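Local coordinates for glycoside hydrolase family 31 (Trueperella pyogenes, PDB 5I0F), which probably cleaves the cyclic glucan cycloalternan as a retaining hydrolase that works through a covalent glycosyl-enzyme intermediate, at residues 37-51 with 100-114. Numbering follows the deposited sequence.
Sequences TSGPCSRMRCFVLWP and LPDQDATYYFEALTL
The rings of F47 and Y108 lie nearly parallel (planes 7° apart) but slid, so Y108 OH stands over the rim of one F47 face while F47 CB sits over the Y108 ring, 3.8 Å from its centroid, a CH-pi contact; E110 CB meets the F47 edge. They ride on antiparallel strands 43-49 and 105-113 (axes 4.7 Å apart, 164°) within the curled antiparallel sheet of the N-terminal domain. Chi1 of 70° puts the Y108 ring between its own N and carbonyl carbon, leaning across to F47. The W50 indole has P101 CG over one face and V48 CG1 over the opposite one, both toward the rim, with Q103 O in plane at its edge. The R43 guanidinium has R45 NH2 over one face and L112 CD2 over the other, both toward the rim, and a water in plane at its edge.

Alternating bonds such as R45 N to E110 O (2.9 Å) and L49 N to T106 O (2.8 Å) set the register, which shifts by one residue at a beta bulge between C41 and R43. R43, R45, F47, Y108, E110 and L112 share the more exposed face. The other face, with M44, C46, V48, Y107 and F109, packs inward: C46 SG approaches the F109 ring obliquely, and F109 reaches I33 and A35 of strand 31-37.

On the face that carries R43 and R45, a salt bridge joins R45 NH1 to E110 OE2 at 3.2 Å, with OE2 tilted out of the guanidinium plane of R45. Beside it, the water at the R43 edge accepts from R43 NE and donates to E110 O at 2.9 Å.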
loop_
_atom_site.group_PDB
_atom_site.type_symbol
_atom_site.label_atom_id
_atom_site.label_comp_id
_atom_site.label_asym_id
_atom_site.label_seq_id
_atom_site.Cartn_x
_atom_site.Cartn_y
_atom_site.Cartn_z
ATOM N N THR A 37 28.288 -5.785 17.494
ATOM C CA THR A 37 28.905 -5.183 18.656
ATOM C C THR A 37 28.771 -3.659 18.560
ATOM O O THR A 37 28.928 -3.086 17.480
ATOM C CB THR A 37 30.385 -5.587 18.757
ATOM O OG1 THR A 37 31.076 -5.195 17.564
ATOM C CG2 THR A 37 30.510 -7.092 18.900
ATOM N N SER A 38 28.472 -3.028 19.697
ATOM C CA SER A 38 28.307 -1.572 19.779
ATOM C C SER A 38 29.628 -0.845 19.582
ATOM O O SER A 38 29.668 0.234 18.991
ATOM C CB SER A 38 27.694 -1.158 21.126
ATOM O OG SER A 38 28.569 -1.440 22.209
ATOM N N GLY A 39 30.704 -1.424 20.103
ATOM C CA GLY A 39 32.036 -0.911 19.878
ATOM C C GLY A 39 32.813 -1.801 18.939
ATOM O O GLY A 39 32.346 -2.876 18.549
ATOM N N PRO A 40 34.031 -1.372 18.582
ATOM C CA PRO A 40 34.905 -2.233 17.793
ATOM C C PRO A 40 35.559 -3.320 18.663
ATOM O O PRO A 40 35.943 -3.054 19.860
ATOM C CB PRO A 40 35.946 -1.260 17.248
ATOM C CG PRO A 40 36.052 -0.208 18.309
ATOM C CD PRO A 40 34.687 -0.093 18.933
ATOM N N CYS A 41 35.672 -4.507 18.039
ATOM C CA CYS A 41 36.136 -5.750 18.654
ATOM C C CYS A 41 37.163 -6.457 17.767
ATOM O O CYS A 41 37.207 -6.243 16.563
ATOM C CB CYS A 41 34.943 -6.687 18.921
ATOM S SG CYS A 41 33.870 -6.105 20.261
ATOM N N SER A 42 38.009 -7.274 18.382
ATOM C CA SER A 42 39.022 -8.036 17.662
ATOM C C SER A 42 38.562 -9.460 17.364
ATOM O O SER A 42 39.094 -10.088 16.465
ATOM C CB SER A 42 40.324 -8.071 18.463
ATOM O OG SER A 42 40.124 -8.724 19.696
ATOM N N ARG A 43 37.575 -9.955 18.114
ATOM C CA ARG A 43 37.141 -11.341 18.023
ATOM C C ARG A 43 35.698 -11.459 18.518
ATOM O O ARG A 43 35.290 -10.753 19.426
ATOM C CB ARG A 43 38.065 -12.209 18.885
ATOM C CG ARG A 43 37.851 -13.708 18.803
ATOM C CD ARG A 43 38.858 -14.460 19.678
ATOM N NE ARG A 43 38.572 -14.291 21.115
ATOM C CZ ARG A 43 39.479 -14.207 22.106
ATOM N NH1 ARG A 43 40.797 -14.240 21.871
ATOM N NH2 ARG A 43 39.061 -14.055 23.367
ATOM N N MET A 44 34.951 -12.362 17.907
ATOM C CA MET A 44 33.641 -12.760 18.359
ATOM C C MET A 44 33.472 -14.258 18.132
ATOM O O MET A 44 33.775 -14.760 17.035
ATOM C CB MET A 44 32.581 -12.029 17.549
ATOM C CG MET A 44 32.074 -10.764 18.188
ATOM S SD MET A 44 30.737 -11.186 19.321
ATOM C CE MET A 44 29.426 -11.375 18.112
ATOM N N ARG A 45 32.967 -14.956 19.145
ATOM C CA ARG A 45 32.699 -16.380 19.035
ATOM C C ARG A 45 31.284 -16.700 19.454
ATOM O O ARG A 45 30.721 -16.051 20.328
ATOM C CB ARG A 45 33.715 -17.184 19.858
ATOM C CG ARG A 45 35.128 -17.001 19.319
ATOM C CD ARG A 45 36.204 -17.810 20.014
ATOM N NE ARG A 45 36.185 -17.635 21.461
ATOM C CZ ARG A 45 37.243 -17.741 22.265
ATOM N NH1 ARG A 45 37.064 -17.563 23.575
ATOM N NH2 ARG A 45 38.473 -17.993 21.795
ATOM N N CYS A 46 30.700 -17.683 18.785
ATOM C CA CYS A 46 29.381 -18.202 19.127
ATOM C C CYS A 46 29.559 -19.580 19.756
ATOM O O CYS A 46 30.102 -20.496 19.119
ATOM C CB CYS A 46 28.513 -18.315 17.873
ATOM S SG CYS A 46 26.835 -18.873 18.226
ATOM N N PHE A 47 29.100 -19.727 20.992
ATOM C CA PHE A 47 29.125 -21.011 21.695
ATOM C C PHE A 47 27.747 -21.657 21.599
ATOM O O PHE A 47 26.765 -21.057 22.058
ATOM C CB PHE A 47 29.454 -20.797 23.170
ATOM C CG PHE A 47 30.864 -20.351 23.422
ATOM C CD1 PHE A 47 31.216 -19.020 23.273
ATOM C CD2 PHE A 47 31.841 -21.264 23.818
ATOM C CE1 PHE A 47 32.518 -18.601 23.513
ATOM C CE2 PHE A 47 33.149 -20.851 24.057
ATOM C CZ PHE A 47 33.482 -19.514 23.908
ATOM N N VAL A 48 27.670 -22.846 20.997
ATOM C CA VAL A 48 26.400 -23.565 20.839
ATOM C C VAL A 48 26.452 -24.817 21.713
ATOM O O VAL A 48 27.304 -25.682 21.512
ATOM C CB VAL A 48 26.127 -23.952 19.366
ATOM C CG1 VAL A 48 24.736 -24.558 19.219
ATOM C CG2 VAL A 48 26.262 -22.754 18.433
ATOM N N LEU A 49 25.540 -24.906 22.678
ATOM C CA LEU A 49 25.490 -26.020 23.626
ATOM C C LEU A 49 24.377 -27.021 23.232
ATOM O O LEU A 49 23.195 -26.802 23.506
ATOM C CB LEU A 49 25.288 -25.494 25.056
ATOM C CG LEU A 49 26.093 -24.250 25.500
ATOM C CD1 LEU A 49 25.691 -23.783 26.902
ATOM C CD2 LEU A 49 27.604 -24.484 25.434
ATOM N N TRP A 50 24.780 -28.099 22.563
ATOM C CA TRP A 50 23.883 -29.219 22.210
ATOM C C TRP A 50 23.727 -30.156 23.433
ATOM O O TRP A 50 24.541 -30.100 24.360
ATOM C CB TRP A 50 24.442 -30.014 21.013
ATOM C CG TRP A 50 24.971 -29.188 19.853
ATOM C CD1 TRP A 50 26.276 -28.828 19.610
ATOM C CD2 TRP A 50 24.208 -28.664 18.774
ATOM N NE1 TRP A 50 26.363 -28.095 18.444
ATOM C CE2 TRP A 50 25.108 -27.985 17.910
ATOM C CE3 TRP A 50 22.851 -28.699 18.449
ATOM C CZ2 TRP A 50 24.689 -27.353 16.754
ATOM C CZ3 TRP A 50 22.436 -28.074 17.310
ATOM C CH2 TRP A 50 23.352 -27.396 16.472
ATOM N N PRO A 51 22.702 -31.035 23.438
ATOM C CA PRO A 51 22.476 -31.877 24.625
ATOM C C PRO A 51 23.731 -32.609 25.118
ATOM O O PRO A 51 24.034 -32.563 26.308
ATOM C CB PRO A 51 21.408 -32.879 24.150
ATOM C CG PRO A 51 20.695 -32.164 23.052
ATOM C CD PRO A 51 21.781 -31.403 22.344
ATOM N N LEU A 100 21.944 -28.132 9.909
ATOM C CA LEU A 100 21.579 -27.941 11.307
ATOM C C LEU A 100 21.082 -29.238 11.935
ATOM O O LEU A 100 20.116 -29.818 11.447
ATOM C CB LEU A 100 20.488 -26.877 11.417
ATOM C CG LEU A 100 20.106 -26.442 12.834
ATOM C CD1 LEU A 100 21.245 -25.687 13.506
ATOM C CD2 LEU A 100 18.843 -25.593 12.766
ATOM N N PRO A 101 21.741 -29.709 13.007
ATOM C CA PRO A 101 21.230 -30.927 13.657
ATOM C C PRO A 101 19.800 -30.755 14.176
ATOM O O PRO A 101 19.430 -29.650 14.600
ATOM C CB PRO A 101 22.198 -31.129 14.829
ATOM C CG PRO A 101 23.463 -30.471 14.401
ATOM C CD PRO A 101 23.059 -29.311 13.534
ATOM N N ASP A 102 19.012 -31.829 14.149
ATOM C CA ASP A 102 17.656 -31.810 14.704
ATOM C C ASP A 102 17.701 -32.088 16.212
ATOM O O ASP A 102 17.138 -33.064 16.696
ATOM C CB ASP A 102 16.752 -32.825 13.971
ATOM C CG ASP A 102 15.254 -32.587 14.224
ATOM O OD1 ASP A 102 14.885 -31.686 14.995
ATOM O OD2 ASP A 102 14.425 -33.308 13.637
ATOM N N GLN A 103 18.385 -31.218 16.947
ATOM C CA GLN A 103 18.499 -31.318 18.405
ATOM C C GLN A 103 18.338 -29.909 18.957
ATOM O O GLN A 103 18.861 -28.952 18.370
ATOM C CB GLN A 103 19.864 -31.884 18.818
ATOM C CG GLN A 103 20.251 -33.211 18.180
ATOM C CD GLN A 103 21.664 -33.661 18.542
ATOM O OE1 GLN A 103 22.340 -33.040 19.363
ATOM N NE2 GLN A 103 22.117 -34.759 17.926
ATOM N N ASP A 104 17.610 -29.769 20.059
ATOM C CA ASP A 104 17.482 -28.469 20.701
ATOM C C ASP A 104 18.791 -28.079 21.393
ATOM O O ASP A 104 19.565 -28.936 21.821
ATOM C CB ASP A 104 16.333 -28.449 21.701
ATOM C CG ASP A 104 14.982 -28.597 21.039
ATOM O OD1 ASP A 104 14.901 -28.487 19.794
ATOM O OD2 ASP A 104 14.005 -28.839 21.774
ATOM N N ALA A 105 19.024 -26.776 21.465
ATOM C CA ALA A 105 20.279 -26.238 21.983
ATOM C C ALA A 105 20.057 -24.863 22.568
ATOM O O ALA A 105 18.958 -24.302 22.503
ATOM C CB ALA A 105 21.315 -26.174 20.862
ATOM N N THR A 106 21.123 -24.320 23.129
ATOM C CA THR A 106 21.153 -22.935 23.533
ATOM C C THR A 106 22.442 -22.336 22.955
ATOM O O THR A 106 23.396 -23.071 22.691
ATOM C CB THR A 106 21.047 -22.828 25.072
ATOM O OG1 THR A 106 20.841 -21.466 25.431
ATOM C CG2 THR A 106 22.280 -23.315 25.753
ATOM N N TYR A 107 22.471 -21.029 22.723
ATOM C CA TYR A 107 23.705 -20.390 22.248
ATOM C C TYR A 107 23.902 -19.023 22.865
ATOM O O TYR A 107 22.956 -18.396 23.335
ATOM C CB TYR A 107 23.777 -20.320 20.697
ATOM C CG TYR A 107 22.673 -19.507 20.052
ATOM C CD1 TYR A 107 21.436 -20.073 19.772
ATOM C CD2 TYR A 107 22.863 -18.161 19.734
ATOM C CE1 TYR A 107 20.410 -19.316 19.208
ATOM C CE2 TYR A 107 21.847 -17.398 19.165
ATOM C CZ TYR A 107 20.621 -17.979 18.893
ATOM O OH TYR A 107 19.600 -17.219 18.347
ATOM N N TYR A 108 25.161 -18.593 22.893
ATOM C CA TYR A 108 25.519 -17.263 23.348
ATOM C C TYR A 108 26.769 -16.792 22.630
ATOM O O TYR A 108 27.464 -17.586 21.986
ATOM C CB TYR A 108 25.680 -17.233 24.869
ATOM C CG TYR A 108 26.901 -17.960 25.430
ATOM C CD1 TYR A 108 28.112 -17.301 25.587
ATOM C CD2 TYR A 108 26.822 -19.301 25.831
ATOM C CE1 TYR A 108 29.226 -17.957 26.104
ATOM C CE2 TYR A 108 27.930 -19.964 26.348
ATOM C CZ TYR A 108 29.120 -19.278 26.482
ATOM O OH TYR A 108 30.219 -19.906 26.976
ATOM N N PHE A 109 27.042 -15.502 22.740
ATOM C CA PHE A 109 28.168 -14.877 22.061
ATOM C C PHE A 109 29.160 -14.324 23.064
ATOM O O PHE A 109 28.767 -13.897 24.141
ATOM C CB PHE A 109 27.678 -13.753 21.168
ATOM C CG PHE A 109 26.679 -14.204 20.144
ATOM C CD1 PHE A 109 27.106 -14.740 18.927
ATOM C CD2 PHE A 109 25.323 -14.120 20.397
ATOM C CE1 PHE A 109 26.180 -15.153 17.979
ATOM C CE2 PHE A 109 24.398 -14.554 19.470
ATOM C CZ PHE A 109 24.826 -15.067 18.257
ATOM N N GLU A 110 30.426 -14.315 22.674
ATOM C CA GLU A 110 31.485 -13.751 23.467
ATOM C C GLU A 110 32.401 -12.928 22.566
ATOM O O GLU A 110 32.918 -13.440 21.567
ATOM C CB GLU A 110 32.244 -14.884 24.139
ATOM C CG GLU A 110 33.057 -14.479 25.336
ATOM C CD GLU A 110 33.918 -15.621 25.823
ATOM O OE1 GLU A 110 33.487 -16.334 26.745
ATOM O OE2 GLU A 110 35.004 -15.828 25.246
ATOM N N ALA A 111 32.607 -11.657 22.918
ATOM C CA ALA A 111 33.455 -10.754 22.140
ATOM C C ALA A 111 34.644 -10.288 22.959
ATOM O O ALA A 111 34.547 -10.186 24.180
ATOM C CB ALA A 111 32.649 -9.542 21.691
ATOM N N LEU A 112 35.748 -9.991 22.275
ATOM C CA LEU A 112 36.894 -9.312 22.881
ATOM C C LEU A 112 37.015 -7.923 22.245
ATOM O O LEU A 112 37.208 -7.794 21.020
ATOM C CB LEU A 112 38.177 -10.114 22.682
ATOM C CG LEU A 112 39.416 -9.627 23.434
ATOM C CD1 LEU A 112 39.242 -9.763 24.942
ATOM C CD2 LEU A 112 40.646 -10.391 22.971
ATOM N N THR A 113 36.885 -6.884 23.075
ATOM C CA THR A 113 36.924 -5.513 22.596
ATOM C C THR A 113 38.354 -5.167 22.299
ATOM O O THR A 113 39.272 -5.819 22.807
ATOM C CB THR A 113 36.352 -4.516 23.619
ATOM O OG1 THR A 113 37.233 -4.399 24.739
ATOM C CG2 THR A 113 34.939 -4.968 24.091
ATOM N N LEU A 114 38.557 -4.108 21.527
ATOM C CA LEU A 114 39.912 -3.652 21.224
ATOM C C LEU A 114 40.748 -3.260 22.436
ATOM O O LEU A 114 41.973 -3.366 22.386
ATOM C CB LEU A 114 39.877 -2.490 20.234
ATOM C CG LEU A 114 39.353 -2.842 18.838
ATOM C CD1 LEU A 114 39.514 -1.627 17.936
ATOM C CD2 LEU A 114 40.072 -4.045 18.244
HETATM O O HOH W 1 41.346 -7.014 21.300
HETATM O O HOH W 2 35.534 -14.535 21.886
#